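Rbsd/fucu transport protein family protein (Streptococcus pneumoniae, PDB 4A34) binds L-fucose and, as a fucose mutarotase of the RbsD/FucU family, probably catalyses interconversion of the alpha and beta anomers of the sugar. Local coordinates at residues P6-P11 with L54-Y59; A36-K41 with R114-Y119; I43-V48 with A120-G125; M61-Y66 with I133-G138; V67-Q72 with T102-R107. One frame throughout, in Å; residues are numbered along the deposited sequence.

Contact 1 of 5, residues P6-P11 with L54-Y59; sequences PKNISP and LDSILY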
# COMPACT_ATOMS: atom_id res chain seq x y z
N PRO I 6 5.08 20.99 25.02
CA PRO I 6 3.68 21.12 25.42
C PRO I 6 2.98 19.77 25.35
O PRO I 6 3.09 19.06 24.35
CB PRO I 6 3.10 22.07 24.38
CG PRO I 6 4.26 22.86 23.90
CD PRO I 6 5.43 21.95 23.95
N LYS I 7 2.28 19.41 26.43
CA LYS I 7 1.70 18.07 26.57
C LYS I 7 0.40 17.82 25.80
O LYS I 7 -0.14 16.71 25.83
CB LYS I 7 1.55 17.70 28.05
CG LYS I 7 2.74 16.88 28.57
CD LYS I 7 2.58 16.49 30.05
CE LYS I 7 3.26 15.15 30.34
NZ LYS I 7 2.54 13.99 29.68
N ASN I 8 -0.09 18.86 25.11
CA ASN I 8 -1.30 18.75 24.28
C ASN I 8 -0.98 18.75 22.77
O ASN I 8 -1.87 18.86 21.93
CB ASN I 8 -2.30 19.85 24.64
CG ASN I 8 -1.71 21.24 24.53
OD1 ASN I 8 -0.50 21.39 24.33
ND2 ASN I 8 -2.56 22.26 24.68
N ILE I 9 0.30 18.61 22.45
CA ILE I 9 0.72 18.42 21.08
C ILE I 9 1.01 16.94 20.86
O ILE I 9 1.99 16.41 21.38
CB ILE I 9 1.94 19.30 20.72
CG1 ILE I 9 1.53 20.77 20.81
CG2 ILE I 9 2.46 18.96 19.32
CD1 ILE I 9 2.51 21.75 20.19
N SER I 10 0.12 16.29 20.12
CA SER I 10 0.19 14.87 19.82
C SER I 10 1.44 14.50 19.01
O SER I 10 2.03 15.37 18.37
CB SER I 10 -1.05 14.45 19.04
OG SER I 10 -0.87 14.67 17.65
N PRO I 11 1.84 13.22 19.04
CA PRO I 11 3.02 12.76 18.29
C PRO I 11 3.02 13.08 16.79
O PRO I 11 4.05 13.49 16.26
CB PRO I 11 2.99 11.25 18.53
CG PRO I 11 2.37 11.11 19.87
CD PRO I 11 1.32 12.17 19.93
N LEU I 54 -3.78 26.44 20.52
CA LEU I 54 -3.25 27.66 19.88
C LEU I 54 -2.03 28.22 20.63
O LEU I 54 -1.06 28.67 20.02
CB LEU I 54 -4.35 28.73 19.77
CG LEU I 54 -3.99 30.11 19.22
CD1 LEU I 54 -3.45 30.04 17.78
CD2 LEU I 54 -5.18 31.04 19.29
N ASP I 55 -2.11 28.17 21.96
CA ASP I 55 -1.02 28.60 22.82
C ASP I 55 0.24 27.76 22.60
O ASP I 55 1.35 28.30 22.48
CB ASP I 55 -1.49 28.51 24.28
CG ASP I 55 -0.58 29.27 25.23
OD1 ASP I 55 -0.26 30.45 24.95
OD2 ASP I 55 -0.21 28.68 26.27
N SER I 56 0.06 26.44 22.52
CA SER I 56 1.17 25.50 22.36
C SER I 56 1.83 25.65 20.99
O SER I 56 3.05 25.60 20.87
CB SER I 56 0.69 24.06 22.55
OG SER I 56 0.15 23.87 23.84
N ILE I 57 1.00 25.82 19.97
CA ILE I 57 1.48 25.98 18.60
C ILE I 57 2.21 27.31 18.44
O ILE I 57 3.29 27.35 17.84
CB ILE I 57 0.33 25.79 17.56
CG1 ILE I 57 -0.15 24.33 17.59
CG2 ILE I 57 0.78 26.18 16.16
CD1 ILE I 57 -1.25 23.99 16.62
N LEU I 58 1.65 28.38 18.99
CA LEU I 58 2.30 29.71 18.93
C LEU I 58 3.64 29.73 19.66
O LEU I 58 4.58 30.43 19.25
CB LEU I 58 1.37 30.81 19.46
CG LEU I 58 0.14 31.16 18.61
CD1 LEU I 58 -0.72 32.17 19.33
CD2 LEU I 58 0.51 31.67 17.23
N TYR I 59 3.73 28.95 20.74
CA TYR I 59 4.97 28.75 21.49
C TYR I 59 6.11 28.18 20.63
O TYR I 59 7.26 28.60 20.76
CB TYR I 59 4.70 27.83 22.69
CG TYR I 59 5.89 27.61 23.60
CD1 TYR I 59 6.46 28.67 24.30
CD2 TYR I 59 6.42 26.33 23.77
CE1 TYR I 59 7.54 28.47 25.16
CE2 TYR I 59 7.51 26.11 24.62
CZ TYR I 59 8.06 27.19 25.31
OH TYR I 59 9.14 27.00 26.15
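Ser56 OG donates a hydrogen bond to Asn8 OD1 over 2.6 Å, and the tightly packed part of the contact is built round this hydroxyl. The donor lies in the carbonyl plane of the Asn8 amide, with a C=O...donor angle of 113°, so a lone pair of OD1 receives it. Asn8 CG stands between its own backbone N and carbonyl carbon (chi1 56°), which swings the amide back toward the helix although CB does not point there. Carbon closes in beside the bond: Pro6 CB comes within 3.5 Å of Ser56 OG, and Ile9 CD1 lies 3.8 Å from Ser56 CB. The type I turn from Pro6 to Ile9 is what brings these three side chains to one serine. The packing thins toward Tyr59, whose CD2 meets Pro6 CG obliquely at 4.1 Å; both residues are partly exposed, and Lys7, at the corner of the turn, is exposed with its CB directed away from the helix. The Tyr59 ring also meets His4 of a second subunit. Next along the chain, Ser10 N-caps helix 11-19 through Leu13 N, and Ile9 packs on Leu14 and Leu17 of that helix, while Leu54 and Ile57 carry helix 50-60 onto strand 133-136.

Contact 2 of 5, residues A36-K41 with R114-Y119; sequences ASCANK and RSKKAY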
# COMPACT_ATOMS: atom_id res chain seq x y z
N ALA I 36 -12.22 16.30 7.77
CA ALA I 36 -11.84 15.08 7.06
C ALA I 36 -11.99 15.21 5.54
O ALA I 36 -11.14 14.73 4.79
CB ALA I 36 -12.62 13.89 7.59
N SER I 37 -13.05 15.88 5.09
CA SER I 37 -13.26 16.04 3.66
C SER I 37 -12.38 17.12 2.99
O SER I 37 -12.09 17.02 1.80
CB SER I 37 -14.75 16.23 3.34
OG SER I 37 -15.21 17.50 3.74
N CYS I 38 -11.95 18.13 3.74
CA CYS I 38 -11.08 19.19 3.19
C CYS I 38 -9.56 18.91 3.25
O CYS I 38 -8.78 19.52 2.50
CB CYS I 38 -11.38 20.53 3.88
SG CYS I 38 -13.05 21.19 3.60
N ALA I 39 -9.16 17.99 4.12
CA ALA I 39 -7.76 17.85 4.51
C ALA I 39 -6.83 17.22 3.46
O ALA I 39 -7.10 16.13 2.95
CB ALA I 39 -7.67 17.09 5.83
N ASN I 40 -5.74 17.93 3.15
CA ASN I 40 -4.63 17.32 2.42
C ASN I 40 -4.01 16.26 3.33
O ASN I 40 -3.81 15.12 2.92
CB ASN I 40 -3.58 18.37 1.99
CG ASN I 40 -2.26 17.75 1.51
OD1 ASN I 40 -2.24 16.98 0.55
ND2 ASN I 40 -1.15 18.08 2.18
N LYS I 41 -3.74 16.65 4.57
CA LYS I 41 -3.19 15.77 5.58
C LYS I 41 -4.00 15.97 6.86
O LYS I 41 -4.09 17.07 7.35
CB LYS I 41 -1.71 16.11 5.78
CG LYS I 41 -0.96 15.25 6.78
CD LYS I 41 0.55 15.55 6.75
CE LYS I 41 1.31 14.67 7.74
NZ LYS I 41 1.29 13.22 7.33
N ARG I 114 -9.19 27.63 1.06
CA ARG I 114 -7.83 27.80 1.58
C ARG I 114 -7.40 26.62 2.47
O ARG I 114 -6.24 26.19 2.45
CB ARG I 114 -7.63 29.14 2.31
CG ARG I 114 -6.20 29.66 2.15
CD ARG I 114 -5.74 30.45 3.35
NE ARG I 114 -5.82 31.89 3.17
CZ ARG I 114 -4.80 32.73 3.33
NH1 ARG I 114 -3.61 32.28 3.68
NH2 ARG I 114 -4.97 34.03 3.14
N SER I 115 -8.35 26.06 3.23
CA SER I 115 -8.08 24.88 4.05
C SER I 115 -7.70 23.63 3.24
O SER I 115 -7.01 22.76 3.74
CB SER I 115 -9.26 24.58 4.98
OG SER I 115 -10.23 23.78 4.34
N LYS I 116 -8.15 23.56 1.99
CA LYS I 116 -7.81 22.44 1.10
C LYS I 116 -6.36 22.55 0.62
O LYS I 116 -5.73 21.55 0.28
CB LYS I 116 -8.75 22.36 -0.09
CG LYS I 116 -10.20 22.12 0.27
CD LYS I 116 -11.07 21.94 -0.98
CE LYS I 116 -12.51 21.64 -0.59
NZ LYS I 116 -13.45 21.92 -1.69
N LYS I 117 -5.85 23.78 0.60
CA LYS I 117 -4.48 24.07 0.17
C LYS I 117 -3.52 24.13 1.34
O LYS I 117 -2.32 24.31 1.15
CB LYS I 117 -4.43 25.38 -0.62
CG LYS I 117 -4.47 25.22 -2.14
CD LYS I 117 -5.76 25.73 -2.77
CE LYS I 117 -5.67 27.21 -3.13
NZ LYS I 117 -6.98 27.73 -3.66
N ALA I 118 -4.04 23.99 2.56
CA ALA I 118 -3.20 24.00 3.75
C ALA I 118 -2.46 22.68 3.85
O ALA I 118 -2.93 21.66 3.32
CB ALA I 118 -4.02 24.27 4.99
N TYR I 119 -1.32 22.70 4.54
CA TYR I 119 -0.52 21.50 4.70
C TYR I 119 -1.25 20.47 5.53
O TYR I 119 -1.19 19.28 5.23
CB TYR I 119 0.85 21.81 5.31
CG TYR I 119 1.77 20.63 5.34
CD1 TYR I 119 2.27 20.06 4.17
CD2 TYR I 119 2.15 20.05 6.55
CE1 TYR I 119 3.14 18.97 4.20
CE2 TYR I 119 3.02 18.97 6.59
CZ TYR I 119 3.50 18.43 5.41
OH TYR I 119 4.36 17.34 5.46
O HOH W 1 -5.08 20.40 4.10
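The backbones come closest at Cys38 and Lys116, whose CA atoms are 5.1 Å apart on helix 35-38 and near the C-terminal part of helix 108-116, and Lys116 CA directs its hydrogen at Cys38 O over 3.4 Å with an angle of 161° at H. Side chains close round this point. Cys38 CB lies 3.5 Å from Ser115 OG, a hydroxyl that bonds to Tyr112 O and Tyr33 OH, and Cys38 CB also meets Lys116 CG at 4.1 Å. Lys116 then runs on extended, its amine paired with Glu113. Farther along, Asn40 ND2 donates to Tyr119 O at 3.3 Å, the donor tilted 29° from the carbonyl plane. With CG trans to the backbone N (chi1 167°), the Asn40 amide extends toward segment 114-119. One water bridges the two segments: it accepts from Asn40 N at 2.7 Å and donates to Ser115 O and to Ala118 O, the latter at 2.6 Å, so three backbone groups are satisfied at once. Lys41 CD approaches the Tyr119 ring obliquely, and the Tyr119 hydroxyl bonds to Glu19. The arrangement is that of two helix-to-strand connections lying side by side in an alpha/beta fold, each leading into one of the neighbouring parallel strands 42-45 and 120-124. Tyr33 and Tyr112, which hold Ser115, belong to an L-fucose pocket.

Contact 3 of 5, residues I43-V48 with A120-G125; sequences IRCDGV and AIVATG. With K (potassium ion), chain B.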
# COMPACT_ATOMS: atom_id res chain seq x y z
N ILE I 43 -4.91 15.38 10.87
CA ILE I 43 -4.53 15.05 12.23
C ILE I 43 -5.78 15.18 13.09
O ILE I 43 -6.44 16.21 13.06
CB ILE I 43 -3.45 15.99 12.75
CG1 ILE I 43 -2.20 15.86 11.89
CG2 ILE I 43 -3.12 15.68 14.22
CD1 ILE I 43 -1.50 17.17 11.67
N ARG I 44 -6.13 14.12 13.83
CA ARG I 44 -7.30 14.18 14.69
C ARG I 44 -6.91 14.43 16.14
O ARG I 44 -6.21 13.62 16.75
CB ARG I 44 -8.17 12.91 14.58
CG ARG I 44 -8.80 12.66 13.22
CD ARG I 44 -10.10 11.86 13.36
NE ARG I 44 -11.19 12.73 13.80
CZ ARG I 44 -12.05 13.33 12.99
NH1 ARG I 44 -11.99 13.15 11.68
NH2 ARG I 44 -13.00 14.12 13.50
N CYS I 45 -7.38 15.54 16.69
CA CYS I 45 -7.22 15.85 18.10
C CYS I 45 -8.59 16.09 18.76
O CYS I 45 -8.83 17.12 19.40
CB CYS I 45 -6.29 17.04 18.26
SG CYS I 45 -4.64 16.64 17.68
N ASP I 46 -9.48 15.11 18.58
CA ASP I 46 -10.88 15.22 18.99
C ASP I 46 -11.09 15.62 20.46
O ASP I 46 -12.17 16.10 20.82
CB ASP I 46 -11.63 13.92 18.68
CG ASP I 46 -11.76 13.68 17.19
OD1 ASP I 46 -12.47 14.45 16.51
OD2 ASP I 46 -11.16 12.70 16.69
N GLY I 47 -10.07 15.40 21.30
CA GLY I 47 -10.20 15.67 22.74
C GLY I 47 -9.67 17.01 23.21
O GLY I 47 -9.70 17.31 24.40
N VAL I 48 -9.19 17.82 22.27
CA VAL I 48 -8.56 19.10 22.59
C VAL I 48 -9.38 20.32 22.13
O VAL I 48 -9.99 20.33 21.05
CB VAL I 48 -7.14 19.19 21.98
CG1 VAL I 48 -6.33 20.30 22.67
CG2 VAL I 48 -6.41 17.84 22.11
N ALA I 120 -1.95 20.92 6.57
CA ALA I 120 -2.70 20.01 7.41
C ALA I 120 -3.87 20.69 8.11
O ALA I 120 -3.83 21.89 8.43
CB ALA I 120 -1.79 19.35 8.43
N ILE I 121 -4.90 19.89 8.34
CA ILE I 121 -5.99 20.30 9.20
C ILE I 121 -5.96 19.39 10.42
O ILE I 121 -5.86 18.16 10.30
CB ILE I 121 -7.35 20.21 8.49
CG1 ILE I 121 -7.35 21.06 7.20
CG2 ILE I 121 -8.48 20.58 9.46
CD1 ILE I 121 -8.66 21.10 6.45
N VAL I 122 -6.03 20.00 11.60
CA VAL I 122 -6.26 19.26 12.84
C VAL I 122 -7.71 19.43 13.30
O VAL I 122 -8.17 20.55 13.53
CB VAL I 122 -5.23 19.61 13.96
CG1 VAL I 122 -4.85 21.05 13.92
CG2 VAL I 122 -5.76 19.23 15.33
N ALA I 123 -8.43 18.32 13.39
CA ALA I 123 -9.78 18.30 13.94
C ALA I 123 -9.70 18.32 15.47
O ALA I 123 -9.11 17.44 16.09
CB ALA I 123 -10.53 17.07 13.46
N THR I 124 -10.30 19.34 16.08
CA THR I 124 -10.26 19.47 17.53
C THR I 124 -11.64 19.14 18.12
O THR I 124 -12.56 18.80 17.39
CB THR I 124 -9.84 20.88 17.94
OG1 THR I 124 -10.90 21.79 17.62
CG2 THR I 124 -8.55 21.30 17.22
N GLY I 125 -11.75 19.24 19.44
CA GLY I 125 -13.00 18.96 20.13
C GLY I 125 -13.79 20.21 20.45
O GLY I 125 -14.79 20.15 21.16
K K B . -6.21 11.27 17.74
O HOH W 2 -14.20 16.66 17.10
O HOH W 3 -9.09 11.64 18.12
O HOH W 4 -5.00 9.76 15.53
O HOH W 5 -4.00 12.04 19.54
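Asp46 OD1 is gripped by a water that also donates to Thr124 O, and by Arg44 NH2 at 3.1 Å. The other carboxylate oxygen, Asp46 OD2, takes Arg44 NE at 2.9 Å and a second water. The salt bridge is side-on, both oxygens using syn lone pairs and lying close to the guanidinium plane. A bend at chi3 (78°) turns the Arg44 chain back toward Asp46 and sets one guanidinium face over Ala123 CB, which lies 3.8 Å from NH2. Strand segments 43-45 and 120-124 run parallel, their axes 21° apart. Ile43 N donates to Ile121 O at 3.0 Å, nearly straight at 177°; Ile43 O receives Ala123 N, and Cys45 N reaches Ala123 O. After the type I turn from Cys45 to Val48, Gly125 N donates to Val48 O at 2.6 Å. On the face opposite Arg44, Cys45 SG packs 3.7 Å from Val122 CG2, and Ile43 CD1 meets Ala120 CB. Arg44 O binds the potassium ion at 2.5 Å, and Arg44 O of a third subunit binds the same ion. The chemistry implies that the two-pronged salt bridge would fix the rotation of the guanidinium, while the carbonyl of Arg44 shares the cation across a subunit interface; a water joins the potassium ion to Asp46 OD2, which ties the cation site to the salt bridge.

Contact 4 of 5, residues M61-Y66 with I133-G138; sequences MPLDSY and IILKKG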
# COMPACT_ATOMS: atom_id res chain seq x y z
N MET I 61 5.91 27.58 16.98
CA MET I 61 5.90 27.94 15.56
C MET I 61 5.69 29.44 15.31
O MET I 61 4.62 29.97 15.59
CB MET I 61 4.84 27.11 14.83
CG MET I 61 4.83 27.26 13.32
SD MET I 61 3.34 26.57 12.58
CE MET I 61 2.15 27.88 12.88
N PRO I 62 6.70 30.12 14.74
CA PRO I 62 6.59 31.54 14.42
C PRO I 62 5.63 31.77 13.27
O PRO I 62 5.45 30.90 12.42
CB PRO I 62 8.00 31.91 13.97
CG PRO I 62 8.87 30.83 14.49
CD PRO I 62 8.03 29.60 14.42
N LEU I 63 5.00 32.95 13.25
CA LEU I 63 4.07 33.25 12.19
C LEU I 63 4.76 34.01 11.07
O LEU I 63 5.73 34.73 11.29
CB LEU I 63 2.86 34.02 12.72
CG LEU I 63 1.89 33.22 13.61
CD1 LEU I 63 0.91 34.13 14.29
CD2 LEU I 63 1.13 32.12 12.83
N ASP I 64 4.25 33.81 9.86
CA ASP I 64 4.84 34.39 8.66
C ASP I 64 4.73 35.91 8.61
O ASP I 64 3.63 36.48 8.51
CB ASP I 64 4.18 33.77 7.42
CG ASP I 64 5.02 33.92 6.17
OD1 ASP I 64 6.09 34.56 6.22
OD2 ASP I 64 4.60 33.38 5.13
N SER I 65 5.88 36.57 8.67
CA SER I 65 5.97 38.02 8.62
C SER I 65 5.98 38.55 7.18
O SER I 65 5.83 39.74 6.95
CB SER I 65 7.25 38.47 9.32
OG SER I 65 8.38 38.17 8.51
N TYR I 66 6.16 37.64 6.22
CA TYR I 66 6.38 38.01 4.82
C TYR I 66 5.09 38.29 4.05
O TYR I 66 5.11 38.54 2.84
CB TYR I 66 7.24 36.94 4.12
CG TYR I 66 8.71 37.02 4.48
CD1 TYR I 66 9.18 36.60 5.73
CD2 TYR I 66 9.63 37.52 3.56
CE1 TYR I 66 10.53 36.69 6.06
CE2 TYR I 66 10.99 37.61 3.89
CZ TYR I 66 11.42 37.20 5.12
OH TYR I 66 12.75 37.29 5.42
N ILE I 133 -9.21 28.39 12.84
CA ILE I 133 -8.12 29.33 12.62
C ILE I 133 -7.21 28.77 11.54
O ILE I 133 -7.08 27.56 11.43
CB ILE I 133 -7.26 29.56 13.91
CG1 ILE I 133 -8.13 29.80 15.14
CG2 ILE I 133 -6.29 30.72 13.73
CD1 ILE I 133 -7.34 29.97 16.42
N ILE I 134 -6.60 29.64 10.74
CA ILE I 134 -5.50 29.22 9.86
C ILE I 134 -4.25 29.99 10.22
O ILE I 134 -4.27 31.22 10.29
CB ILE I 134 -5.78 29.41 8.35
CG1 ILE I 134 -7.12 28.78 7.96
CG2 ILE I 134 -4.64 28.81 7.53
CD1 ILE I 134 -7.53 29.07 6.56
N LEU I 135 -3.18 29.24 10.47
CA LEU I 135 -1.90 29.80 10.86
C LEU I 135 -0.89 29.50 9.77
O LEU I 135 -0.88 28.39 9.23
CB LEU I 135 -1.44 29.17 12.17
CG LEU I 135 -2.37 29.25 13.39
CD1 LEU I 135 -1.82 28.38 14.50
CD2 LEU I 135 -2.52 30.70 13.86
N LYS I 136 -0.07 30.50 9.44
CA LYS I 136 0.94 30.36 8.39
C LYS I 136 2.36 30.45 8.96
O LYS I 136 2.76 31.48 9.49
CB LYS I 136 0.72 31.42 7.29
CG LYS I 136 1.66 31.27 6.08
CD LYS I 136 1.70 32.53 5.23
CE LYS I 136 0.78 32.46 4.04
NZ LYS I 136 1.26 31.52 3.01
N LYS I 137 3.11 29.36 8.82
CA LYS I 137 4.44 29.20 9.42
C LYS I 137 5.49 30.21 8.92
O LYS I 137 5.67 30.39 7.71
CB LYS I 137 4.94 27.76 9.22
CG LYS I 137 6.36 27.52 9.71
CD LYS I 137 6.66 26.05 9.92
CE LYS I 137 7.91 25.84 10.74
NZ LYS I 137 8.08 24.41 11.09
N GLY I 138 6.17 30.85 9.87
CA GLY I 138 7.20 31.84 9.57
C GLY I 138 8.61 31.28 9.69
O GLY I 138 8.80 30.13 10.07
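Leu63 and Lys137 are joined by a single backbone bridge although their chains run 82° apart, the loop after helix 50-60 crossing the place where strand 133-136 runs out. Asp64 N donates to Lys136 O at 2.8 Å, and Gly138 N to Pro62 O at 2.7 Å, the latter donor standing 46° out of the carbonyl plane. The Asp64 carboxylate lies alongside the Lys136 stem, but OD2 is 4.4 Å from Lys136 NZ, beyond a salt bridge. The bends of Lys136 at chi3 (-97°) and chi4 take its amine past the aspartate to Glu25 and Gly23 O. Asp64 OD1 meanwhile accepts from Tyr66 N at 3.1 Å, above the carboxylate plane, which makes an Asx turn, and from His22 NE2. Tyr66 and His22 both line an L-fucose pocket, so Asp64 is a second-shell residue that ties the two together at this edge of the mixed-sheet fold. Met61 CE packs on Leu135 CB at 3.9 Å, and Leu63 CD2 meets the same atom. Met61 SD touches Lys137 CB, and the extended Lys137 carries its amine to the carbonyls of Leu17 and Met20. Leu2 of a second subunit packs on Met61 and Lys137.

Contact 5 of 5, residues V67-Q72 with T102-R107; sequences VDSSIQ and TITYLR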
# COMPACT_ATOMS: atom_id res chain seq x y z
N VAL I 67 3.96 38.24 4.76
CA VAL I 67 2.64 38.51 4.18
C VAL I 67 1.86 39.36 5.17
O VAL I 67 2.22 39.45 6.34
CB VAL I 67 1.82 37.20 3.88
CG1 VAL I 67 2.52 36.35 2.83
CG2 VAL I 67 1.57 36.39 5.15
N ASP I 68 0.78 39.97 4.68
CA ASP I 68 -0.08 40.81 5.51
C ASP I 68 -0.81 39.98 6.56
O ASP I 68 -0.73 40.27 7.76
CB ASP I 68 -1.07 41.58 4.64
CG ASP I 68 -0.53 42.93 4.19
OD1 ASP I 68 0.69 43.18 4.32
OD2 ASP I 68 -1.35 43.75 3.70
N SER I 69 -1.52 38.95 6.10
CA SER I 69 -2.31 38.11 6.98
C SER I 69 -1.68 36.73 7.19
O SER I 69 -1.60 35.92 6.26
CB SER I 69 -3.74 37.96 6.45
OG SER I 69 -4.55 37.31 7.40
N SER I 70 -1.24 36.48 8.42
CA SER I 70 -0.71 35.18 8.79
C SER I 70 -1.75 34.36 9.54
O SER I 70 -1.56 33.16 9.78
CB SER I 70 0.56 35.34 9.63
OG SER I 70 0.24 35.66 10.97
N ILE I 71 -2.86 35.01 9.92
CA ILE I 71 -3.95 34.37 10.67
C ILE I 71 -5.31 34.70 10.03
O ILE I 71 -5.57 35.85 9.67
CB ILE I 71 -3.92 34.79 12.16
CG1 ILE I 71 -2.65 34.28 12.85
CG2 ILE I 71 -5.14 34.29 12.91
CD1 ILE I 71 -2.22 35.11 14.02
N GLN I 72 -6.16 33.69 9.88
CA GLN I 72 -7.50 33.90 9.34
C GLN I 72 -8.56 33.26 10.22
O GLN I 72 -8.38 32.13 10.68
CB GLN I 72 -7.64 33.34 7.92
CG GLN I 72 -6.87 34.09 6.84
CD GLN I 72 -5.44 33.62 6.74
OE1 GLN I 72 -5.17 32.44 6.47
NE2 GLN I 72 -4.51 34.53 6.96
N THR I 102 -2.62 41.37 11.67
CA THR I 102 -2.42 40.24 10.75
C THR I 102 -3.65 39.34 10.62
O THR I 102 -3.73 38.56 9.67
CB THR I 102 -1.17 39.39 11.14
OG1 THR I 102 -0.70 38.68 9.99
CG2 THR I 102 -1.51 38.39 12.23
N ILE I 103 -4.59 39.44 11.56
CA ILE I 103 -5.83 38.67 11.50
C ILE I 103 -6.75 39.22 10.41
O ILE I 103 -7.04 40.42 10.39
CB ILE I 103 -6.59 38.65 12.84
CG1 ILE I 103 -5.76 37.95 13.92
CG2 ILE I 103 -7.96 37.96 12.69
CD1 ILE I 103 -6.33 38.06 15.32
N THR I 104 -7.18 38.34 9.50
CA THR I 104 -8.22 38.68 8.53
C THR I 104 -9.34 37.65 8.61
O THR I 104 -9.23 36.68 9.37
CB THR I 104 -7.67 38.83 7.08
OG1 THR I 104 -7.15 37.58 6.61
CG2 THR I 104 -6.57 39.90 7.00
N TYR I 105 -10.41 37.86 7.87
CA TYR I 105 -11.62 37.06 8.01
C TYR I 105 -12.14 36.60 6.66
O TYR I 105 -12.24 37.40 5.72
CB TYR I 105 -12.70 37.84 8.78
CG TYR I 105 -12.23 38.34 10.13
CD1 TYR I 105 -11.50 39.53 10.25
CD2 TYR I 105 -12.51 37.63 11.30
CE1 TYR I 105 -11.05 39.99 11.49
CE2 TYR I 105 -12.08 38.08 12.55
CZ TYR I 105 -11.35 39.27 12.64
OH TYR I 105 -10.90 39.72 13.87
N LEU I 106 -12.46 35.32 6.55
CA LEU I 106 -12.86 34.76 5.27
C LEU I 106 -14.31 34.30 5.30
O LEU I 106 -14.80 33.82 6.32
CB LEU I 106 -11.95 33.59 4.88
CG LEU I 106 -10.42 33.74 4.88
CD1 LEU I 106 -9.77 32.46 4.38
CD2 LEU I 106 -9.96 34.89 4.03
N ARG I 107 -14.98 34.46 4.16
CA ARG I 107 -16.30 33.89 3.92
C ARG I 107 -16.22 32.37 4.05
O ARG I 107 -15.30 31.75 3.50
CB ARG I 107 -16.78 34.23 2.51
CG ARG I 107 -17.35 35.63 2.33
CD ARG I 107 -18.01 35.78 0.94
NE ARG I 107 -17.18 35.26 -0.16
CZ ARG I 107 -17.49 34.22 -0.94
NH1 ARG I 107 -18.64 33.57 -0.76
NH2 ARG I 107 -16.67 33.84 -1.90
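Gln72, whose amide is the flat group that bears on this contact, runs its stem side by side with Thr104, CG lying 3.5 Å from Thr104 OG1, and Leu106 CG crosses the same stem obliquely. The amide itself is met at its edge by the Ser69 hydroxyl: Gln72 NE2 donates to Ser69 OG at 2.8 Å, with the oxygen only 4° out of the amide plane. The bend at chi2 (85°) turns the Gln72 chain back toward Ser69. Ser69 OG in turn donates to Thr102 O at 2.7 Å, nearly in line with the C=O bond, while Thr104 OG1 stands 2.7 Å from Ser69 OG. These hydroxyls and the amide make a polar cluster beside the start of two parallel strands, 71-74 and 103-106, the two strands of a right-handed beta-alpha-beta unit whose crossover holds helix 85-93. Thr104 N donates to Ile71 O at 3.0 Å, and Ile71 pairs with Ile103 as Gln72 does with Thr104. Just before the strands, Thr102 OG1 links two backbone groups of the other loop: it donates to Asp68 O at 2.7 Å and accepts from Ser70 N at 2.8 Å. Having OG1 anti to the Thr102 backbone N (chi1 -157°) points the hydroxyl at that loop and puts CG2 beside Ile71 CD1. On the face away from Gln72, Ile71 CG2 packs against Ile103 CG1 at 3.8 Å, and both isoleucines touch Ile93 of helix 85-93.

From the N terminus, the turn at 6-11 opens contact 1, which closes when helix 50-60 arrives. Before that, 36-41 and 43-48 have opened contacts 2 and 3, so both cross contact 1; they also cross each other, since 114-119 and 120-125 return in the same order. Contact 4 opens at 61-66, after contact 1 has closed, and crosses contacts 2 and 3 because its partner 133-138 comes last. Contact 5, which closes the shortest loop, falls within the spans of contacts 2, 3 and 4. Contacts 3 and 5 join the outermost strand at each end of the sheet within this chain to its neighbour, their centres about 21 Å apart; contact 4 adjoins contact 5 through strands 133-136 and 71-74.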